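Local coordinates for 5-formyltetrahydrofolate cyclo-ligase family protein (Bacillus anthracis, PDB 2JCB) that probably catalyses the ATP-dependent, magnesium-assisted cyclisation of 5-formyltetrahydrofolate to 5,10-methenyltetrahydrofolate in folate metabolism, at residues Q19-E22 / H23-L27; S26-K29 / E30-T33; S42-Q46 / K47-E51. All blocks are in the same frame, centred on the assembly; numbering follows the deposited sequence.

Interaction 1: residues Q19-E22 / H23-L27; sequences QIIE and HMNSL
Q19-E22 and H23-L27 run through the last turns of helix 6-26 and just past its end, L27 already being in the loop, and their backbones meet through alpha-helical i to i+4 bonds. H23 N donates to Q19 O at 3.1 Å, M24 N to I20 O at 2.8 Å and N25 N to I21 O at 2.9 Å, the last nearly straight at 168°. The next bond, from S26 N to E22 O, is weak.

The helix is amphipathic. I20 and M24, one turn apart and apolar, are buried on one flank, against V135 and Q170 of neighbouring loops, while M24 O accepts a bond from N63. I21 packs on Y146, a residue of the ADP pocket, and its side chain stays about 9 Å from the nucleotide. One turn on, N25 lies alongside I21 and points the same way, with N25 ND2 3.5 Å from I21 CG2. The methyl reaches the amide because CG2, rather than the longer branch, is anti to the backbone N.

Q19, E22 and N25 are exposed, as suits their polar ends. The ring of H23 stacks on F169, tying the helix to a neighbouring loop. S26 suits the final turn because its hydroxyl can fold back on the helix: with OG held between the backbone N and the carbonyl carbon (chi1 69°), S26 OG donates to H23 O at 2.6 Å.

Interaction 2: residues S26-K29 / E30-T33; sequences SLSK and ERYT
S28 is the N-cap of helix 29-44, and its side chain closes the first turn: S28 OG accepts from R31 N at 3.2 Å, with an N-H...O angle of 160°. The short serine side chain suits this job, since a chi1 of 65° turns the hydroxyl toward a peptide N-H at the start of the helix. The regular pattern then takes over, Y32 N donating to S28 O at 2.9 Å and T33 N to K29 O at 2.9 Å.

This cap begins the second of two helices that meet at a corner on the protein surface. L27, just before the cap, lays CD2 3.8 Å from R31 CB, the two side chains crossing at about a right angle; L27 and Y32 both lean on Y167. R31 holds its neighbour E30 in a two-pronged, side-on salt bridge, R31 NE to E30 OE1 and R31 NH1 to E30 OE2, each at 2.9 Å. E30 OE2 also pairs with T34 OG1, while a water joins E30 OE1 to S28 OG. An acid probably suits this amino end. K29 brings NZ to the edge of the Y32 ring, 3.7 Å from Y32 CE2, and a second water bridges K29 NZ and T33 OG1.

Interaction 3: residues S42-Q46 / K47-E51; sequences SLYEQ and KEWAE
K47 directly follows Q46, the N-cap residue of the short helix 47-51, which is joined to the end of helix 29-44 by a tight turn beside the central sheet of this Rossmann-like fold. The Q46 side chain, bent at chi2, returns to the preceding helix: Q46 NE2 donates to S42 O at 3.0 Å from above its carbonyl plane, while E45 N reaches the same oxygen from the opposite face.

E48 comes next, its carboxylate folded back so that OE1 lies 3.6 Å from Q46 CB. Both residues serve K186, whose NZ makes a salt bridge with E48 OE2 and a hydrogen bond with Q46 OE1; the acid probably balances the lysine's charge.

W49 carries the contact. With CG anti to the backbone N (chi1 172°), its large indole swings back over the preceding helix. Y44 CD1 sits over one face, 3.7 Å from W49 CE2, and Y44 CA makes a CH-pi contact with the five-membered ring, 4.0 Å from its centroid. The two ring planes are inclined at 45°. L43 crosses the indole at about a right angle, CG 3.8 Å from W49 CE3, and both residues pack on I70 of helix 68-76. The indole N-H is satisfied by E77, and K79 makes a cation-pi contact.

A50, small and exposed, gives the main backbone bond, A50 N to Q46 O at 3.1 Å; W49 N adds a weak one. E51, one turn after K47, pairs with it along the helix: E51 OE2 meets K47 NZ in a salt bridge of 2.9 Å.

How the interactions relate
The three contacts follow the N-terminal helices in chain order. Interactions 1 and 2 adjoin, their centres about 10 Å apart, and share S26 and L27: one comes at the end of helix 6-26, the other at the start of helix 29-44, so together they make the corner between these helices. Interaction 3 lies at the far end of helix 29-44, its centre about 25 Å from that of interaction 2 and 28 Å from that of interaction 1, and touches neither. Helix 29-44 thus runs from a surface corner to a turn packed against helix 68-76 and the central sheet, whereas helix 6-26 borders the nucleotide site, R10, K13 and R17 lining the ADP pocket.

Interaction 1: residues Q19-E22 / H23-L27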
loop_
_atom_site.group_PDB
_atom_site.type_symbol
_atom_site.label_atom_id
_atom_site.label_comp_id
_atom_site.label_asym_id
_atom_site.label_seq_id
_atom_site.Cartn_x
_atom_site.Cartn_y
_atom_site.Cartn_z
ATOM N N GLN A 19 -11.811 -1.187 -13.625
ATOM C CA GLN A 19 -11.335 -2.361 -14.380
ATOM C C GLN A 19 -10.379 -3.265 -13.605
ATOM O O GLN A 19 -10.512 -4.492 -13.634
ATOM C CB GLN A 19 -10.784 -1.921 -15.760
ATOM C CG GLN A 19 -9.768 -2.864 -16.437
ATOM C CD GLN A 19 -9.045 -2.194 -17.610
ATOM O OE1 GLN A 19 -7.835 -1.935 -17.571
ATOM N NE2 GLN A 19 -9.794 -1.904 -18.646
ATOM N N ILE A 20 -9.400 -2.674 -12.903
ATOM C CA ILE A 20 -8.426 -3.436 -12.152
ATOM C C ILE A 20 -9.038 -4.065 -10.894
ATOM O O ILE A 20 -8.745 -5.203 -10.589
ATOM C CB ILE A 20 -7.167 -2.591 -11.795
ATOM C CG1 ILE A 20 -6.377 -2.173 -13.027
ATOM C CG2 ILE A 20 -6.236 -3.400 -10.999
ATOM C CD1 ILE A 20 -5.829 -3.359 -13.768
ATOM N N ILE A 21 -9.900 -3.330 -10.204
ATOM C CA ILE A 21 -10.654 -3.848 -9.045
ATOM C C ILE A 21 -11.525 -5.053 -9.403
ATOM O O ILE A 21 -11.568 -6.035 -8.689
ATOM C CB ILE A 21 -11.434 -2.697 -8.304
ATOM C CG1 ILE A 21 -10.408 -1.799 -7.595
ATOM C CG2 ILE A 21 -12.486 -3.290 -7.265
ATOM C CD1 ILE A 21 -10.955 -0.534 -6.901
ATOM N N GLU A 22 -12.178 -4.973 -10.548
ATOM C CA GLU A 22 -13.012 -6.051 -11.111
ATOM C C GLU A 22 -12.144 -7.270 -11.378
ATOM O O GLU A 22 -12.520 -8.393 -11.048
ATOM C CB GLU A 22 -13.669 -5.594 -12.403
ATOM C CG GLU A 22 -14.554 -6.614 -13.065
ATOM C CD GLU A 22 -15.430 -5.989 -14.142
ATOM O OE1 GLU A 22 -15.045 -4.909 -14.661
ATOM O OE2 GLU A 22 -16.493 -6.565 -14.473
ATOM N N HIS A 23 -10.968 -7.036 -11.952
ATOM C CA HIS A 23 -10.033 -8.102 -12.228
ATOM C C HIS A 23 -9.584 -8.730 -10.894
ATOM O O HIS A 23 -9.561 -9.942 -10.765
ATOM C CB HIS A 23 -8.852 -7.572 -13.046
ATOM C CG HIS A 23 -7.964 -8.642 -13.605
ATOM N ND1 HIS A 23 -7.574 -9.748 -12.877
ATOM C CD2 HIS A 23 -7.381 -8.769 -14.822
ATOM C CE1 HIS A 23 -6.810 -10.521 -13.629
ATOM N NE2 HIS A 23 -6.667 -9.945 -14.809
ATOM N N MET A 24 -9.253 -7.903 -9.910
ATOM C CA MET A 24 -8.775 -8.388 -8.621
ATOM C C MET A 24 -9.834 -9.245 -7.932
ATOM O O MET A 24 -9.539 -10.310 -7.404
ATOM C CB MET A 24 -8.383 -7.227 -7.707
ATOM C CG MET A 24 -7.547 -7.663 -6.541
ATOM S SD MET A 24 -6.977 -6.196 -5.722
ATOM C CE MET A 24 -5.717 -5.582 -6.778
ATOM N N ASN A 25 -11.059 -8.746 -7.938
ATOM C CA ASN A 25 -12.193 -9.478 -7.396
ATOM C C ASN A 25 -12.457 -10.808 -8.106
ATOM O O ASN A 25 -13.008 -11.728 -7.491
ATOM C CB ASN A 25 -13.435 -8.591 -7.394
ATOM C CG ASN A 25 -13.391 -7.551 -6.278
ATOM O OD1 ASN A 25 -12.868 -7.808 -5.189
ATOM N ND2 ASN A 25 -13.962 -6.381 -6.537
ATOM N N SER A 26 -12.103 -10.912 -9.388
ATOM C CA SER A 26 -12.297 -12.158 -10.096
ATOM C C SER A 26 -11.230 -13.214 -9.805
ATOM O O SER A 26 -11.445 -14.386 -10.181
ATOM C CB SER A 26 -12.397 -11.937 -11.621
ATOM O OG SER A 26 -11.114 -11.537 -12.104
ATOM N N LEU A 27 -10.117 -12.824 -9.168
ATOM C CA LEU A 27 -9.012 -13.748 -8.891
ATOM C C LEU A 27 -9.496 -14.987 -8.157
ATOM O O LEU A 27 -10.151 -14.864 -7.126
ATOM C CB LEU A 27 -7.923 -13.114 -8.035
ATOM C CG LEU A 27 -6.766 -12.365 -8.648
ATOM C CD1 LEU A 27 -5.771 -12.079 -7.483
ATOM C CD2 LEU A 27 -6.144 -13.122 -9.824
#

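Interaction 2: residues S26-K29 / E30-T33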
loop_
_atom_site.group_PDB
_atom_site.type_symbol
_atom_site.label_atom_id
_atom_site.label_comp_id
_atom_site.label_asym_id
_atom_site.label_seq_id
_atom_site.Cartn_x
_atom_site.Cartn_y
_atom_site.Cartn_z
ATOM N N SER A 26 -12.103 -10.912 -9.388
ATOM C CA SER A 26 -12.297 -12.158 -10.096
ATOM C C SER A 26 -11.230 -13.214 -9.805
ATOM O O SER A 26 -11.445 -14.386 -10.181
ATOM C CB SER A 26 -12.397 -11.937 -11.621
ATOM O OG SER A 26 -11.114 -11.537 -12.104
ATOM N N LEU A 27 -10.117 -12.824 -9.168
ATOM C CA LEU A 27 -9.012 -13.748 -8.891
ATOM C C LEU A 27 -9.496 -14.987 -8.157
ATOM O O LEU A 27 -10.151 -14.864 -7.126
ATOM C CB LEU A 27 -7.923 -13.114 -8.035
ATOM C CG LEU A 27 -6.766 -12.365 -8.648
ATOM C CD1 LEU A 27 -5.771 -12.079 -7.483
ATOM C CD2 LEU A 27 -6.144 -13.122 -9.824
ATOM N N SER A 28 -9.135 -16.165 -8.647
ATOM C CA SER A 28 -9.391 -17.378 -7.863
ATOM C C SER A 28 -8.633 -17.322 -6.514
ATOM O O SER A 28 -7.606 -16.639 -6.347
ATOM C CB SER A 28 -8.962 -18.632 -8.629
ATOM O OG SER A 28 -7.558 -18.652 -8.838
ATOM N N LYS A 29 -9.109 -18.145 -5.572
ATOM C CA LYS A 29 -8.465 -18.267 -4.258
ATOM C C LYS A 29 -7.020 -18.779 -4.417
ATOM O O LYS A 29 -6.132 -18.292 -3.773
ATOM C CB LYS A 29 -9.306 -19.249 -3.389
ATOM C CG LYS A 29 -8.644 -19.544 -2.041
ATOM C CD LYS A 29 -8.604 -18.322 -1.144
ATOM C CE LYS A 29 -7.746 -18.555 0.080
ATOM N NZ LYS A 29 -7.558 -17.343 1.017
ATOM N N GLU A 30 -6.826 -19.778 -5.291
ATOM C CA GLU A 30 -5.493 -20.292 -5.628
ATOM C C GLU A 30 -4.517 -19.218 -6.124
ATOM O O GLU A 30 -3.379 -19.125 -5.611
ATOM C CB GLU A 30 -5.590 -21.426 -6.679
ATOM C CG GLU A 30 -4.249 -22.107 -6.905
ATOM C CD GLU A 30 -3.312 -21.310 -7.826
ATOM O OE1 GLU A 30 -3.813 -20.689 -8.778
ATOM O OE2 GLU A 30 -2.082 -21.303 -7.604
ATOM N N ARG A 31 -4.970 -18.371 -7.046
ATOM C CA ARG A 31 -4.133 -17.254 -7.552
ATOM C C ARG A 31 -3.829 -16.223 -6.448
ATOM O O ARG A 31 -2.685 -15.819 -6.233
ATOM C CB ARG A 31 -4.803 -16.563 -8.757
ATOM C CG ARG A 31 -4.703 -17.271 -10.086
ATOM C CD ARG A 31 -3.281 -17.313 -10.641
ATOM N NE ARG A 31 -2.549 -18.449 -10.069
ATOM C CZ ARG A 31 -1.258 -18.714 -10.272
ATOM N NH1 ARG A 31 -0.698 -19.778 -9.690
ATOM N NH2 ARG A 31 -0.533 -17.929 -11.061
ATOM N N TYR A 32 -4.854 -15.773 -5.732
ATOM C CA TYR A 32 -4.626 -14.910 -4.548
ATOM C C TYR A 32 -3.567 -15.470 -3.615
ATOM O O TYR A 32 -2.655 -14.729 -3.221
ATOM C CB TYR A 32 -5.969 -14.728 -3.814
ATOM C CG TYR A 32 -5.844 -14.062 -2.505
ATOM C CD1 TYR A 32 -5.670 -12.681 -2.411
ATOM C CD2 TYR A 32 -5.962 -14.817 -1.341
ATOM C CE1 TYR A 32 -5.530 -12.086 -1.171
ATOM C CE2 TYR A 32 -5.828 -14.235 -0.112
ATOM C CZ TYR A 32 -5.637 -12.869 -0.034
ATOM O OH TYR A 32 -5.545 -12.368 1.216
ATOM N N THR A 33 -3.696 -16.748 -3.245
ATOM C CA THR A 33 -2.817 -17.344 -2.245
ATOM C C THR A 33 -1.399 -17.468 -2.807
ATOM O O THR A 33 -0.446 -17.010 -2.176
ATOM C CB THR A 33 -3.326 -18.691 -1.787
ATOM O OG1 THR A 33 -4.638 -18.557 -1.216
ATOM C CG2 THR A 33 -2.372 -19.354 -0.773
HETATM O O HOH W 1 -6.175 -21.034 -9.894
HETATM O O HOH W 2 -4.924 -17.353 1.075
#

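Interaction 3: residues S42-Q46 / K47-E51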
loop_
_atom_site.group_PDB
_atom_site.type_symbol
_atom_site.label_atom_id
_atom_site.label_comp_id
_atom_site.label_asym_id
_atom_site.label_seq_id
_atom_site.Cartn_x
_atom_site.Cartn_y
_atom_site.Cartn_z
ATOM N N SER A 42 9.499 -12.306 -2.245
ATOM C CA SER A 42 10.431 -11.396 -2.940
ATOM C C SER A 42 10.672 -10.134 -2.079
ATOM O O SER A 42 11.819 -9.681 -1.917
ATOM C CB SER A 42 9.844 -11.020 -4.280
ATOM O OG SER A 42 10.681 -10.098 -5.011
ATOM N N LEU A 43 9.599 -9.616 -1.480
ATOM C CA LEU A 43 9.741 -8.506 -0.482
ATOM C C LEU A 43 10.814 -8.778 0.574
ATOM O O LEU A 43 11.649 -7.892 0.823
ATOM C CB LEU A 43 8.408 -8.244 0.273
ATOM C CG LEU A 43 8.552 -7.274 1.500
ATOM C CD1 LEU A 43 8.912 -5.880 0.976
ATOM C CD2 LEU A 43 7.141 -7.196 2.177
ATOM N N TYR A 44 10.805 -9.965 1.205
ATOM C CA TYR A 44 11.686 -10.229 2.326
ATOM C C TYR A 44 13.143 -10.326 1.869
ATOM O O TYR A 44 14.026 -10.292 2.684
ATOM C CB TYR A 44 11.315 -11.530 2.996
ATOM C CG TYR A 44 9.873 -11.630 3.471
ATOM C CD1 TYR A 44 9.137 -10.479 3.794
ATOM C CD2 TYR A 44 9.237 -12.880 3.512
ATOM C CE1 TYR A 44 7.784 -10.572 4.208
ATOM C CE2 TYR A 44 7.890 -13.011 3.938
ATOM C CZ TYR A 44 7.172 -11.848 4.283
ATOM O OH TYR A 44 5.835 -11.953 4.691
ATOM N N GLU A 45 13.372 -10.491 0.569
ATOM C CA GLU A 45 14.751 -10.501 0.034
ATOM C C GLU A 45 15.316 -9.100 -0.228
ATOM O O GLU A 45 16.511 -8.982 -0.515
ATOM C CB GLU A 45 14.805 -11.299 -1.259
ATOM C CG GLU A 45 14.554 -12.787 -1.049
ATOM C CD GLU A 45 14.983 -13.603 -2.253
ATOM O OE1 GLU A 45 15.125 -13.007 -3.356
ATOM O OE2 GLU A 45 15.188 -14.823 -2.107
ATOM N N GLN A 46 14.460 -8.075 -0.169
ATOM C CA GLN A 46 14.827 -6.704 -0.541
ATOM C C GLN A 46 15.683 -6.087 0.567
ATOM O O GLN A 46 15.425 -6.283 1.806
ATOM C CB GLN A 46 13.593 -5.801 -0.881
ATOM C CG GLN A 46 12.679 -6.355 -2.037
ATOM C CD GLN A 46 13.454 -6.679 -3.271
ATOM O OE1 GLN A 46 14.151 -5.833 -3.822
ATOM N NE2 GLN A 46 13.375 -7.936 -3.717
ATOM N N LYS A 47 16.738 -5.394 0.134
ATOM C CA LYS A 47 17.617 -4.692 1.087
ATOM C C LYS A 47 16.821 -3.772 2.037
ATOM O O LYS A 47 17.104 -3.740 3.230
ATOM C CB LYS A 47 18.668 -3.912 0.311
ATOM C CG LYS A 47 19.568 -3.009 1.146
ATOM C CD LYS A 47 20.550 -2.322 0.166
ATOM C CE LYS A 47 21.260 -1.139 0.813
ATOM N NZ LYS A 47 22.386 -1.668 1.571
ATOM N N GLU A 48 15.856 -3.031 1.512
ATOM C CA GLU A 48 15.117 -2.081 2.320
ATOM C C GLU A 48 14.202 -2.745 3.343
ATOM O O GLU A 48 13.950 -2.147 4.379
ATOM C CB GLU A 48 14.354 -1.064 1.488
ATOM C CG GLU A 48 13.340 -1.663 0.586
ATOM C CD GLU A 48 13.870 -1.905 -0.817
ATOM O OE1 GLU A 48 14.993 -2.434 -0.985
ATOM O OE2 GLU A 48 13.135 -1.570 -1.759
ATOM N N TRP A 49 13.772 -3.985 3.089
ATOM C CA TRP A 49 13.087 -4.788 4.131
ATOM C C TRP A 49 14.039 -5.172 5.239
ATOM O O TRP A 49 13.805 -4.901 6.419
ATOM C CB TRP A 49 12.462 -6.064 3.514
ATOM C CG TRP A 49 11.917 -7.016 4.567
ATOM C CD1 TRP A 49 12.582 -8.019 5.185
ATOM C CD2 TRP A 49 10.614 -6.952 5.180
ATOM N NE1 TRP A 49 11.761 -8.636 6.115
ATOM C CE2 TRP A 49 10.543 -7.999 6.119
ATOM C CE3 TRP A 49 9.497 -6.127 4.980
ATOM C CZ2 TRP A 49 9.383 -8.243 6.903
ATOM C CZ3 TRP A 49 8.337 -6.359 5.751
ATOM C CH2 TRP A 49 8.310 -7.399 6.711
ATOM N N ALA A 50 15.151 -5.797 4.836
ATOM C CA ALA A 50 16.104 -6.287 5.777
ATOM C C ALA A 50 16.567 -5.168 6.706
ATOM O O ALA A 50 16.703 -5.374 7.904
ATOM C CB ALA A 50 17.284 -6.906 5.033
ATOM N N GLU A 51 16.784 -3.980 6.142
ATOM C CA GLU A 51 17.353 -2.864 6.895
ATOM C C GLU A 51 16.363 -2.021 7.736
ATOM O O GLU A 51 16.812 -1.315 8.693
ATOM C CB GLU A 51 18.150 -1.947 5.971
ATOM C CG GLU A 51 19.433 -2.602 5.490
ATOM C CD GLU A 51 20.237 -1.701 4.570
ATOM O OE1 GLU A 51 19.721 -0.635 4.171
ATOM O OE2 GLU A 51 21.389 -2.067 4.250
#